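Local coordinates for protein phenylalanine--tRNA ligase beta subunit (Pyrococcus horikoshii, PDB 2CXI) that forms, together with the alpha subunit, a tetrameric synthetase that attaches L-phenylalanine to tRNA(Phe) at the expense of ATP, and is represented here by an N-terminal fragment, at residues Y103-I108 / K242-L247; S120-L125 / N248-A253; I142-F147 / V231-T236. All coordinates share one frame; numbering follows the deposited sequence.

Contact 1 of 3, residues Y103-I108 / K242-L247; sequences YGVYAI and KVMLAL
V105 of strand 103-110 points at helix 240-255 and meets three of its residues, which makes it the densest point of this strand-on-helix packing. Its CG2, set between the backbone N and the carbonyl carbon (chi1 -67°), comes 3.5 Å from the carbonyl O of V243 and also faces the V243 side chain, CG2 to CG2, at 3.8 Å. One helical turn past V243, L247 divides its two methyls: CD2 approaches V105 CG2 at 3.9 Å and the carbonyl O of Y106 at 3.7 Å, while CD1 meets the lone methyl CB of A107 at 3.9 Å. In the conformer of selenomethionine M244 given here, SE lies 3.7 Å from V105 CG1, bordering the V105 cluster on a partly exposed side.

The Y103 end is looser: CB stays 4.2 Å from V243 CG2, and the ring leads away. An alanine in place of V105 would remove both methyls and would probably leave a gap facing V243 and L247, and secondarily M244. The helix belongs to a beta-alpha-beta crossover from strand 231-237 to strand 260-267, passing over 103-110, which lies between them; V235 and T275 flank the packing. Between the two segments, with axes 22° from parallel, the contact is apolar and has no hydrogen bond, so it depends on the fit of side chains.

Contact 2 of 3, residues S120-L125 / N248-A253; sequences SQMIQL and NVMVTA
Two antiparallel helices of the B3/4 domain, 116-133 and 240-255, meet here side by side, and the selenomethionine M250 bridges much of the distance between them. Its chain bends at both chi2 (-60°) and chi3, which carries SE to 3.9 Å from L125 CG and sets the methyl CE 3.8 Å from M122 CG. M250 and L125 run alongside each other with reversed sense, while M122, also a selenomethionine, lies across M250. The segment axes run at 170° and come no closer than 11.1 Å, so long side chains must span the interval. This is a widely spaced antiparallel helix pair; M122 touches I144 and M250 touches both I142 and I144, which places the pair against strand 140-146 of the sheet. L125 supplies the second half of the contact. With CG anti to the backbone N (chi1 -178°), the leucine extends toward the partner helix, and its CD2 reaches A253 CB at 4.0 Å and V249 CG1 at 4.2 Å. V249 and A253 are one turn apart, and the methyl touches both. The V249 side chain is also about 9 Å from that of D331, a predicted ligand of a magnesium ion shared with the alpha subunit.

Contact 3 of 3, residues I142-F147 / V231-T236; sequences IGIFDF and VFIDVT
F145 O accepts the shortest hydrogen bond between the strands, 2.7 Å from F232 N and nearly straight at 168°. The return bond of this antiparallel pair, F145 N to F232 O, is weak. Two residues along, G143 and D234 form the next hydrogen-bonded pair: G143 N gives to D234 O at 2.8 Å and D234 N to G143 O at 2.9 Å, with comparable angles. The carboxylate of D234 turns back over the glycine, CG lying between the backbone N and the carbonyl carbon (chi1 85°), and OD2 sits close over G143, which carries no side chain, at 3.0 Å from its CA. The same OD2 lies in the plane of the F145 ring at its edge, 3.3 Å from CE1, with ring and carboxylate planes 40° apart; the ring's polarised C-H edge is probably a favourable neighbour for the acid. F145 and F232 share this face of the sheet, touching CD1 to CD1 at 4.0 Å. On the other face, I142, I144, I233 and V235 point the same way, and I142 lies between two partners, its CG2 against I233 CG2 and its CG1 against V235 CG1. Strands 140-146 and 231-237 are neighbours in the mixed sheet of the B3/4 domain. Their aliphatic face is covered by helices 116-133 and 240-255, through Q126 and I129 on one and V243, L247 and M250 on the other. Strand 103-110 pairs along the far edge of 231-237, bonding to V231, I233 and V235, which makes 231-237 the inner strand of the three.

In the fold
All three contacts are largely buried and join a sheet to the two helices packed on one face of it. Contact 3 combines backbone hydrogen bonds between strands 140-146 and 231-237 with apolar side-chain pairs; contacts 1 and 2 have no hydrogen bond across them and rely on apolar side chains. Helix 240-255 serves both, its first half resting on strand 103-110 in contact 1 and its next turns on helix 116-133 in contact 2, where A107 CB of the one meets V251 CG1 of the other. Strand 231-237 leads into helix 240-255, and helix 116-133 into strand 140-146. Partly exposed residues occur in contacts 1 and 3, whereas every touching residue of contact 2 is buried.

Contact 1 of 3, residues Y103-I108 / K242-L247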
ATOM      1  N   TYR A 103     -23.046  11.894   7.422  1.00 16.08           N
ATOM      2  CA  TYR A 103     -23.027  10.777   6.446  1.00 16.51           C
ATOM      3  C   TYR A 103     -22.570  11.181   5.068  1.00 15.76           C
ATOM      4  O   TYR A 103     -22.949  12.234   4.586  1.00 16.40           O
ATOM      5  CB  TYR A 103     -24.401  10.085   6.338  1.00 17.10           C
ATOM      6  CG  TYR A 103     -24.829   9.538   7.671  1.00 18.37           C
ATOM      7  CD1 TYR A 103     -24.181   8.408   8.216  1.00 20.79           C
ATOM      8  CD2 TYR A 103     -25.843  10.160   8.421  1.00 19.90           C
ATOM      9  CE1 TYR A 103     -24.554   7.916   9.487  1.00 21.29           C
ATOM     10  CE2 TYR A 103     -26.227   9.677   9.671  1.00 18.75           C
ATOM     11  CZ  TYR A 103     -25.571   8.558  10.194  1.00 23.19           C
ATOM     12  OH  TYR A 103     -25.955   8.081  11.421  1.00 20.48           O
ATOM     13  N   GLY A 104     -21.749  10.313   4.461  1.00 15.58           N
ATOM     14  CA  GLY A 104     -21.338  10.355   3.045  1.00 14.41           C
ATOM     15  C   GLY A 104     -21.504   8.931   2.497  1.00 14.58           C
ATOM     16  O   GLY A 104     -21.189   7.917   3.177  1.00 14.67           O
ATOM     17  N   VAL A 105     -22.053   8.833   1.289  1.00 13.52           N
ATOM     18  CA  VAL A 105     -22.102   7.571   0.551  1.00 13.22           C
ATOM     19  C   VAL A 105     -21.632   7.923  -0.858  1.00 13.91           C
ATOM     20  O   VAL A 105     -21.728   9.097  -1.296  1.00 13.80           O
ATOM     21  CB  VAL A 105     -23.529   6.928   0.526  1.00 12.89           C
ATOM     22  CG1 VAL A 105     -23.933   6.468   1.973  1.00 14.14           C
ATOM     23  CG2 VAL A 105     -24.586   7.959  -0.029  1.00 13.33           C
ATOM     24  N   TYR A 106     -21.147   6.914  -1.569  1.00 13.39           N
ATOM     25  CA  TYR A 106     -20.335   7.119  -2.770  1.00 13.83           C
ATOM     26  C   TYR A 106     -20.594   6.041  -3.820  1.00 13.92           C
ATOM     27  O   TYR A 106     -20.925   4.893  -3.502  1.00 13.83           O
ATOM     28  CB  TYR A 106     -18.826   7.130  -2.397  1.00 13.38           C
ATOM     29  CG  TYR A 106     -18.577   8.150  -1.292  1.00 14.30           C
ATOM     30  CD1 TYR A 106     -18.289   9.480  -1.602  1.00 13.05           C
ATOM     31  CD2 TYR A 106     -18.728   7.796   0.044  1.00 12.22           C
ATOM     32  CE1 TYR A 106     -18.142  10.436  -0.601  1.00 14.32           C
ATOM     33  CE2 TYR A 106     -18.591   8.731   1.049  1.00 12.14           C
ATOM     34  CZ  TYR A 106     -18.309  10.048   0.712  1.00 12.57           C
ATOM     35  OH  TYR A 106     -18.218  10.952   1.717  1.00 14.98           O
ATOM     36  N   ALA A 107     -20.356   6.406  -5.070  1.00 14.96           N
ATOM     37  CA  ALA A 107     -20.389   5.446  -6.157  1.00 15.66           C
ATOM     38  C   ALA A 107     -19.466   5.899  -7.283  1.00 15.09           C
ATOM     39  O   ALA A 107     -19.128   7.087  -7.420  1.00 15.05           O
ATOM     40  CB  ALA A 107     -21.845   5.233  -6.653  1.00 14.99           C
ATOM     41  N   ILE A 108     -19.068   4.925  -8.084  1.00 15.11           N
ATOM     42  CA  ILE A 108     -18.404   5.195  -9.335  1.00 14.79           C
ATOM     43  C   ILE A 108     -19.289   4.652 -10.441  1.00 14.27           C
ATOM     44  O   ILE A 108     -19.812   3.556 -10.350  1.00 15.17           O
ATOM     45  CB  ILE A 108     -16.990   4.539  -9.363  1.00 14.40           C
ATOM     46  CG1 ILE A 108     -16.106   5.193  -8.309  1.00 16.54           C
ATOM     47  CG2 ILE A 108     -16.337   4.622 -10.796  1.00 14.55           C
ATOM     48  CD1 ILE A 108     -14.893   4.317  -7.888  1.00 22.27           C
ATOM     49  N   LYS A 242     -31.643   8.526   3.595  1.00 17.83           N
ATOM     50  CA  LYS A 242     -31.938   9.583   2.624  1.00 18.09           C
ATOM     51  C   LYS A 242     -30.812   9.793   1.582  1.00 16.53           C
ATOM     52  O   LYS A 242     -31.087   9.933   0.373  1.00 14.90           O
ATOM     53  CB  LYS A 242     -32.293  10.907   3.307  1.00 18.91           C
ATOM     54  CG  LYS A 242     -33.759  10.972   3.804  1.00 22.77           C
ATOM     55  CD  LYS A 242     -34.146  12.413   4.171  1.00 22.80           C
ATOM     56  CE  LYS A 242     -34.000  13.315   2.969  1.00 28.30           C
ATOM     57  NZ  LYS A 242     -35.326  13.483   2.328  1.00 32.17           N
ATOM     58  N   VAL A 243     -29.569   9.783   2.045  1.00 14.90           N
ATOM     59  CA  VAL A 243     -28.412   9.920   1.123  1.00 14.86           C
ATOM     60  C   VAL A 243     -28.274   8.699   0.218  1.00 15.17           C
ATOM     61  O   VAL A 243     -27.856   8.821  -0.945  1.00 13.65           O
ATOM     62  CB  VAL A 243     -27.134  10.311   1.849  1.00 15.38           C
ATOM     63  CG1 VAL A 243     -27.324  11.726   2.523  1.00 16.27           C
ATOM     64  CG2 VAL A 243     -26.707   9.241   2.907  1.00 13.04           C
HETATM   65  N   MSE A 244     -28.660   7.525   0.721  1.00 15.76           N
HETATM   66  CA  MSE A 244     -28.632   6.312  -0.108  1.00 19.22           C
HETATM   67  C   MSE A 244     -29.699   6.307  -1.195  1.00 17.04           C
HETATM   68  O   MSE A 244     -29.445   5.895  -2.299  1.00 15.00           O
HETATM   69  CB  MSE A 244     -28.774   5.081   0.769  1.00 20.08           C
HETATM   70  CG  MSE A 244     -27.576   4.916   1.669  0.50 22.81           C
HETATM   71 SE   MSE A 244     -26.218   3.872   0.770  0.50 36.45          SE
HETATM   72  CE  MSE A 244     -26.985   2.038   1.121  0.50 28.40           C
ATOM     73  N   LEU A 245     -30.895   6.763  -0.858  1.00 15.77           N
ATOM     74  CA  LEU A 245     -31.956   6.920  -1.870  1.00 15.98           C
ATOM     75  C   LEU A 245     -31.473   7.810  -3.007  1.00 13.80           C
ATOM     76  O   LEU A 245     -31.553   7.422  -4.173  1.00 13.92           O
ATOM     77  CB  LEU A 245     -33.234   7.486  -1.230  1.00 14.70           C
ATOM     78  CG  LEU A 245     -34.512   7.441  -2.082  1.00 17.78           C
ATOM     79  CD1 LEU A 245     -34.530   8.574  -3.162  1.00 19.65           C
ATOM     80  CD2 LEU A 245     -34.752   6.035  -2.648  1.00 22.64           C
ATOM     81  N   ALA A 246     -30.941   8.987  -2.647  1.00 12.81           N
ATOM     82  CA  ALA A 246     -30.469   9.969  -3.617  1.00 14.09           C
ATOM     83  C   ALA A 246     -29.321   9.380  -4.493  1.00 13.22           C
ATOM     84  O   ALA A 246     -29.278   9.526  -5.737  1.00 12.43           O
ATOM     85  CB  ALA A 246     -29.988  11.197  -2.871  1.00 13.00           C
ATOM     86  N   LEU A 247     -28.412   8.662  -3.853  1.00 13.08           N
ATOM     87  CA  LEU A 247     -27.311   8.023  -4.596  1.00 12.30           C
ATOM     88  C   LEU A 247     -27.874   6.989  -5.588  1.00 12.99           C
ATOM     89  O   LEU A 247     -27.433   6.900  -6.745  1.00 12.46           O
ATOM     90  CB  LEU A 247     -26.388   7.299  -3.591  1.00 12.09           C
ATOM     91  CG  LEU A 247     -25.190   6.577  -4.230  1.00 15.61           C
ATOM     92  CD1 LEU A 247     -24.176   7.671  -4.794  1.00 14.39           C
ATOM     93  CD2 LEU A 247     -24.503   5.626  -3.209  1.00 13.50           C
TER

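Contact 2 of 3, residues S120-L125 / N248-A253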
ATOM      1  N   SER A 120     -26.178  17.997 -18.891  1.00 21.84           N
ATOM      2  CA  SER A 120     -27.093  18.933 -18.327  1.00 21.82           C
ATOM      3  C   SER A 120     -28.197  18.211 -17.489  1.00 20.74           C
ATOM      4  O   SER A 120     -28.580  18.710 -16.438  1.00 20.72           O
ATOM      5  CB  SER A 120     -27.624  19.910 -19.404  1.00 23.17           C
ATOM      6  OG  SER A 120     -28.977  19.698 -19.663  1.00 28.03           O
ATOM      7  N   GLN A 121     -28.677  17.049 -17.930  1.00 20.13           N
ATOM      8  CA  GLN A 121     -29.619  16.264 -17.132  1.00 20.00           C
ATOM      9  C   GLN A 121     -29.033  15.839 -15.743  1.00 21.08           C
ATOM     10  O   GLN A 121     -29.705  15.909 -14.685  1.00 19.64           O
ATOM     11  CB  GLN A 121     -30.061  15.026 -17.910  1.00 18.53           C
ATOM     12  CG  GLN A 121     -31.092  15.307 -19.003  1.00 21.08           C
ATOM     13  CD  GLN A 121     -32.306  16.040 -18.431  1.00 19.19           C
ATOM     14  OE1 GLN A 121     -32.998  15.512 -17.552  1.00 19.08           O
ATOM     15  NE2 GLN A 121     -32.497  17.286 -18.847  1.00 20.31           N
HETATM   16  N   MSE A 122     -27.799  15.358 -15.771  1.00 22.53           N
HETATM   17  CA  MSE A 122     -27.119  14.921 -14.547  1.00 26.86           C
HETATM   18  C   MSE A 122     -27.005  16.096 -13.576  1.00 24.00           C
HETATM   19  O   MSE A 122     -27.340  15.956 -12.403  1.00 23.30           O
HETATM   20  CB  MSE A 122     -25.757  14.328 -14.916  1.00 26.11           C
HETATM   21  CG  MSE A 122     -24.950  13.680 -13.789  1.00 30.07           C
HETATM   22 SE   MSE A 122     -23.094  13.180 -14.462  1.00 41.65          SE
HETATM   23  CE  MSE A 122     -23.605  13.189 -16.327  1.00 13.12           C
ATOM     24  N   ILE A 123     -26.586  17.269 -14.063  1.00 23.06           N
ATOM     25  CA  ILE A 123     -26.536  18.499 -13.255  1.00 23.19           C
ATOM     26  C   ILE A 123     -27.902  18.993 -12.729  1.00 22.34           C
ATOM     27  O   ILE A 123     -28.029  19.378 -11.561  1.00 20.78           O
ATOM     28  CB  ILE A 123     -25.796  19.653 -14.029  1.00 23.41           C
ATOM     29  CG1 ILE A 123     -24.325  19.265 -14.288  1.00 24.64           C
ATOM     30  CG2 ILE A 123     -25.926  20.992 -13.289  1.00 23.27           C
ATOM     31  CD1 ILE A 123     -23.457  20.348 -15.034  1.00 25.67           C
ATOM     32  N   GLN A 124     -28.912  19.010 -13.593  1.00 21.53           N
ATOM     33  CA  GLN A 124     -30.251  19.429 -13.170  1.00 21.40           C
ATOM     34  C   GLN A 124     -30.800  18.449 -12.098  1.00 20.29           C
ATOM     35  O   GLN A 124     -31.410  18.878 -11.115  1.00 20.28           O
ATOM     36  CB  GLN A 124     -31.175  19.424 -14.364  1.00 20.08           C
ATOM     37  CG  GLN A 124     -32.570  19.848 -14.050  1.00 22.50           C
ATOM     38  CD  GLN A 124     -33.418  19.987 -15.304  1.00 23.32           C
ATOM     39  OE1 GLN A 124     -33.988  21.048 -15.556  1.00 25.83           O
ATOM     40  NE2 GLN A 124     -33.547  18.898 -16.054  1.00 19.81           N
ATOM     41  N   LEU A 125     -30.558  17.158 -12.298  1.00 20.02           N
ATOM     42  CA  LEU A 125     -31.009  16.130 -11.343  1.00 20.17           C
ATOM     43  C   LEU A 125     -30.341  16.305  -9.969  1.00 20.22           C
ATOM     44  O   LEU A 125     -30.984  16.272  -8.900  1.00 19.24           O
ATOM     45  CB  LEU A 125     -30.836  14.716 -11.907  1.00 20.11           C
ATOM     46  CG  LEU A 125     -31.334  13.566 -11.001  1.00 19.56           C
ATOM     47  CD1 LEU A 125     -32.823  13.695 -10.703  1.00 19.76           C
ATOM     48  CD2 LEU A 125     -31.018  12.228 -11.670  1.00 21.00           C
ATOM     49  N   ASN A 248     -28.847   6.201  -5.126  1.00 12.74           N
ATOM     50  CA  ASN A 248     -29.481   5.213  -5.944  1.00 13.19           C
ATOM     51  C   ASN A 248     -30.139   5.830  -7.168  1.00 13.49           C
ATOM     52  O   ASN A 248     -30.028   5.285  -8.265  1.00 14.25           O
ATOM     53  CB  ASN A 248     -30.488   4.397  -5.141  1.00 12.30           C
ATOM     54  CG  ASN A 248     -29.804   3.490  -4.045  1.00 14.90           C
ATOM     55  OD1 ASN A 248     -30.483   2.904  -3.174  1.00 21.63           O
ATOM     56  ND2 ASN A 248     -28.514   3.353  -4.137  1.00 11.84           N
ATOM     57  N   VAL A 249     -30.860   6.935  -6.962  1.00 13.10           N
ATOM     58  CA  VAL A 249     -31.453   7.665  -8.079  1.00 12.77           C
ATOM     59  C   VAL A 249     -30.347   8.101  -9.095  1.00 12.32           C
ATOM     60  O   VAL A 249     -30.468   7.860 -10.293  1.00 11.59           O
ATOM     61  CB  VAL A 249     -32.312   8.859  -7.556  1.00 12.73           C
ATOM     62  CG1 VAL A 249     -32.672   9.832  -8.706  1.00 14.49           C
ATOM     63  CG2 VAL A 249     -33.583   8.326  -6.830  1.00 13.61           C
HETATM   64  N   MSE A 250     -29.277   8.724  -8.603  1.00 13.72           N
HETATM   65  CA  MSE A 250     -28.162   9.204  -9.464  1.00 14.36           C
HETATM   66  C   MSE A 250     -27.554   8.078 -10.293  1.00 14.05           C
HETATM   67  O   MSE A 250     -27.371   8.226 -11.501  1.00 13.08           O
HETATM   68  CB  MSE A 250     -27.028   9.856  -8.646  1.00 14.46           C
HETATM   69  CG  MSE A 250     -27.363  11.179  -7.966  1.00 19.69           C
HETATM   70 SE   MSE A 250     -27.902  12.644  -9.278  1.00 31.76          SE
HETATM   71  CE  MSE A 250     -26.657  12.338 -10.687  1.00 24.67           C
ATOM     72  N   VAL A 251     -27.168   6.979  -9.639  1.00 14.28           N
ATOM     73  CA  VAL A 251     -26.488   5.897 -10.373  1.00 14.42           C
ATOM     74  C   VAL A 251     -27.402   5.121 -11.336  1.00 14.33           C
ATOM     75  O   VAL A 251     -26.937   4.666 -12.369  1.00 14.59           O
ATOM     76  CB  VAL A 251     -25.742   4.880  -9.414  1.00 14.97           C
ATOM     77  CG1 VAL A 251     -24.789   5.620  -8.460  1.00 13.82           C
ATOM     78  CG2 VAL A 251     -26.728   4.026  -8.601  1.00 13.08           C
ATOM     79  N   THR A 252     -28.683   4.936 -10.987  1.00 14.45           N
ATOM     80  CA  THR A 252     -29.592   4.284 -11.916  1.00 14.94           C
ATOM     81  C   THR A 252     -29.939   5.187 -13.097  1.00 14.75           C
ATOM     82  O   THR A 252     -30.129   4.686 -14.198  1.00 14.87           O
ATOM     83  CB  THR A 252     -30.859   3.698 -11.241  1.00 16.40           C
ATOM     84  OG1 THR A 252     -31.592   4.730 -10.572  1.00 15.13           O
ATOM     85  CG2 THR A 252     -30.466   2.667 -10.108  1.00 15.35           C
ATOM     86  N   ALA A 253     -29.983   6.498 -12.888  1.00 14.64           N
ATOM     87  CA  ALA A 253     -30.140   7.387 -14.042  1.00 15.24           C
ATOM     88  C   ALA A 253     -28.961   7.204 -15.027  1.00 15.16           C
ATOM     89  O   ALA A 253     -29.155   7.079 -16.239  1.00 15.23           O
ATOM     90  CB  ALA A 253     -30.269   8.835 -13.588  1.00 15.02           C
TER

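Contact 3 of 3, residues I142-F147 / V231-T236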
ATOM      1  N   ILE A 142     -25.366  16.656  -3.397  1.00 14.96           N
ATOM      2  CA  ILE A 142     -24.758  15.696  -4.321  1.00 15.47           C
ATOM      3  C   ILE A 142     -23.612  16.373  -5.008  1.00 15.91           C
ATOM      4  O   ILE A 142     -23.767  17.459  -5.602  1.00 13.65           O
ATOM      5  CB  ILE A 142     -25.791  15.174  -5.386  1.00 15.77           C
ATOM      6  CG1 ILE A 142     -26.943  14.456  -4.671  1.00 13.93           C
ATOM      7  CG2 ILE A 142     -25.096  14.259  -6.491  1.00 13.47           C
ATOM      8  CD1 ILE A 142     -28.267  14.369  -5.534  1.00 16.50           C
ATOM      9  N   GLY A 143     -22.466  15.714  -4.960  1.00 15.46           N
ATOM     10  CA  GLY A 143     -21.320  16.115  -5.802  1.00 15.85           C
ATOM     11  C   GLY A 143     -21.038  15.080  -6.909  1.00 15.87           C
ATOM     12  O   GLY A 143     -21.220  13.848  -6.711  1.00 14.22           O
ATOM     13  N   ILE A 144     -20.593  15.576  -8.065  1.00 14.34           N
ATOM     14  CA  ILE A 144     -20.143  14.697  -9.162  1.00 16.03           C
ATOM     15  C   ILE A 144     -18.775  15.141  -9.644  1.00 15.89           C
ATOM     16  O   ILE A 144     -18.496  16.348  -9.744  1.00 15.66           O
ATOM     17  CB  ILE A 144     -21.152  14.685 -10.313  1.00 16.15           C
ATOM     18  CG1 ILE A 144     -22.494  14.132  -9.829  1.00 16.63           C
ATOM     19  CG2 ILE A 144     -20.676  13.765 -11.409  1.00 19.95           C
ATOM     20  CD1 ILE A 144     -23.634  14.477 -10.798  1.00 24.00           C
ATOM     21  N   PHE A 145     -17.928  14.155  -9.933  1.00 16.42           N
ATOM     22  CA  PHE A 145     -16.502  14.369 -10.199  1.00 15.04           C
ATOM     23  C   PHE A 145     -16.016  13.432 -11.288  1.00 16.21           C
ATOM     24  O   PHE A 145     -16.529  12.329 -11.434  1.00 14.83           O
ATOM     25  CB  PHE A 145     -15.661  14.188  -8.913  1.00 15.08           C
ATOM     26  CG  PHE A 145     -16.126  15.077  -7.767  1.00 14.98           C
ATOM     27  CD1 PHE A 145     -17.065  14.604  -6.850  1.00 15.61           C
ATOM     28  CD2 PHE A 145     -15.711  16.424  -7.685  1.00 18.07           C
ATOM     29  CE1 PHE A 145     -17.552  15.436  -5.811  1.00 13.40           C
ATOM     30  CE2 PHE A 145     -16.180  17.259  -6.657  1.00 14.13           C
ATOM     31  CZ  PHE A 145     -17.085  16.754  -5.712  1.00 11.27           C
ATOM     32  N   ASP A 146     -15.001  13.866 -12.026  1.00 16.25           N
ATOM     33  CA  ASP A 146     -14.325  12.975 -12.955  1.00 17.60           C
ATOM     34  C   ASP A 146     -13.347  12.069 -12.200  1.00 17.20           C
ATOM     35  O   ASP A 146     -12.295  12.526 -11.680  1.00 17.46           O
ATOM     36  CB  ASP A 146     -13.579  13.814 -14.011  1.00 17.07           C
ATOM     37  CG  ASP A 146     -13.094  12.978 -15.205  1.00 20.57           C
ATOM     38  OD1 ASP A 146     -12.705  11.799 -15.036  1.00 20.38           O
ATOM     39  OD2 ASP A 146     -13.149  13.434 -16.360  1.00 20.47           O
ATOM     40  N   PHE A 147     -13.691  10.787 -12.133  1.00 17.19           N
ATOM     41  CA  PHE A 147     -12.922   9.809 -11.352  1.00 16.96           C
ATOM     42  C   PHE A 147     -11.457   9.675 -11.811  1.00 18.18           C
ATOM     43  O   PHE A 147     -10.533   9.466 -10.984  1.00 15.28           O
ATOM     44  CB  PHE A 147     -13.614   8.447 -11.358  1.00 16.83           C
ATOM     45  CG  PHE A 147     -12.842   7.379 -10.597  1.00 18.94           C
ATOM     46  CD1 PHE A 147     -12.716   7.459  -9.225  1.00 18.29           C
ATOM     47  CD2 PHE A 147     -12.205   6.334 -11.278  1.00 23.31           C
ATOM     48  CE1 PHE A 147     -11.975   6.479  -8.477  1.00 19.36           C
ATOM     49  CE2 PHE A 147     -11.464   5.346 -10.555  1.00 24.44           C
ATOM     50  CZ  PHE A 147     -11.382   5.438  -9.140  1.00 18.45           C
ATOM     51  N   VAL A 231     -17.354   8.640 -13.619  1.00 18.72           N
ATOM     52  CA  VAL A 231     -17.794   9.657 -12.666  1.00 19.24           C
ATOM     53  C   VAL A 231     -17.728   9.101 -11.246  1.00 18.53           C
ATOM     54  O   VAL A 231     -18.074   7.935 -10.998  1.00 19.09           O
ATOM     55  CB  VAL A 231     -19.232  10.209 -13.004  1.00 20.47           C
ATOM     56  CG1 VAL A 231     -20.171   9.125 -13.260  1.00 23.94           C
ATOM     57  CG2 VAL A 231     -19.812  10.933 -11.857  1.00 24.23           C
ATOM     58  N   PHE A 232     -17.272   9.948 -10.330  1.00 15.61           N
ATOM     59  CA  PHE A 232     -17.250   9.633  -8.913  1.00 14.95           C
ATOM     60  C   PHE A 232     -18.350  10.521  -8.280  1.00 14.03           C
ATOM     61  O   PHE A 232     -18.381  11.756  -8.478  1.00 14.10           O
ATOM     62  CB  PHE A 232     -15.850   9.921  -8.319  1.00 13.25           C
ATOM     63  CG  PHE A 232     -15.777   9.748  -6.807  1.00 16.99           C
ATOM     64  CD1 PHE A 232     -15.789  10.873  -5.949  1.00 16.27           C
ATOM     65  CD2 PHE A 232     -15.700   8.462  -6.239  1.00 16.80           C
ATOM     66  CE1 PHE A 232     -15.735  10.717  -4.547  1.00 18.10           C
ATOM     67  CE2 PHE A 232     -15.651   8.311  -4.823  1.00 16.53           C
ATOM     68  CZ  PHE A 232     -15.664   9.429  -3.998  1.00 14.39           C
ATOM     69  N   ILE A 233     -19.269   9.897  -7.570  1.00 14.40           N
ATOM     70  CA  ILE A 233     -20.420  10.670  -6.993  1.00 14.31           C
ATOM     71  C   ILE A 233     -20.372  10.626  -5.477  1.00 13.54           C
ATOM     72  O   ILE A 233     -20.153   9.552  -4.908  1.00 13.97           O
ATOM     73  CB  ILE A 233     -21.772  10.095  -7.491  1.00 14.55           C
ATOM     74  CG1 ILE A 233     -21.890  10.108  -9.044  1.00 14.54           C
ATOM     75  CG2 ILE A 233     -23.006  10.865  -6.828  1.00 14.17           C
ATOM     76  CD1 ILE A 233     -22.843   8.989  -9.549  1.00 15.61           C
ATOM     77  N   ASP A 234     -20.564  11.768  -4.810  1.00 12.98           N
ATOM     78  CA  ASP A 234     -20.681  11.758  -3.341  1.00 13.96           C
ATOM     79  C   ASP A 234     -22.051  12.314  -2.962  1.00 13.49           C
ATOM     80  O   ASP A 234     -22.554  13.237  -3.636  1.00 13.96           O
ATOM     81  CB  ASP A 234     -19.542  12.524  -2.640  1.00 12.50           C
ATOM     82  CG  ASP A 234     -19.797  14.052  -2.531  1.00 16.31           C
ATOM     83  OD1 ASP A 234     -20.028  14.571  -1.399  1.00 12.59           O
ATOM     84  OD2 ASP A 234     -19.806  14.805  -3.525  1.00 17.18           O
ATOM     85  N   VAL A 235     -22.651  11.758  -1.916  1.00 13.79           N
ATOM     86  CA  VAL A 235     -23.881  12.326  -1.377  1.00 14.29           C
ATOM     87  C   VAL A 235     -23.730  12.407   0.112  1.00 14.50           C
ATOM     88  O   VAL A 235     -23.361  11.411   0.743  1.00 14.49           O
ATOM     89  CB  VAL A 235     -25.102  11.440  -1.664  1.00 14.53           C
ATOM     90  CG1 VAL A 235     -26.409  12.231  -1.339  1.00 15.66           C
ATOM     91  CG2 VAL A 235     -25.092  10.890  -3.132  1.00 13.23           C
ATOM     92  N   THR A 236     -23.976  13.596   0.658  1.00 14.23           N
ATOM     93  CA  THR A 236     -23.860  13.814   2.091  1.00 14.28           C
ATOM     94  C   THR A 236     -25.174  14.298   2.710  1.00 14.53           C
ATOM     95  O   THR A 236     -26.018  14.903   2.012  1.00 14.86           O
ATOM     96  CB  THR A 236     -22.752  14.819   2.428  1.00 13.87           C
ATOM     97  OG1 THR A 236     -22.960  16.029   1.678  1.00 14.72           O
ATOM     98  CG2 THR A 236     -21.324  14.277   1.997  1.00 13.67           C
TER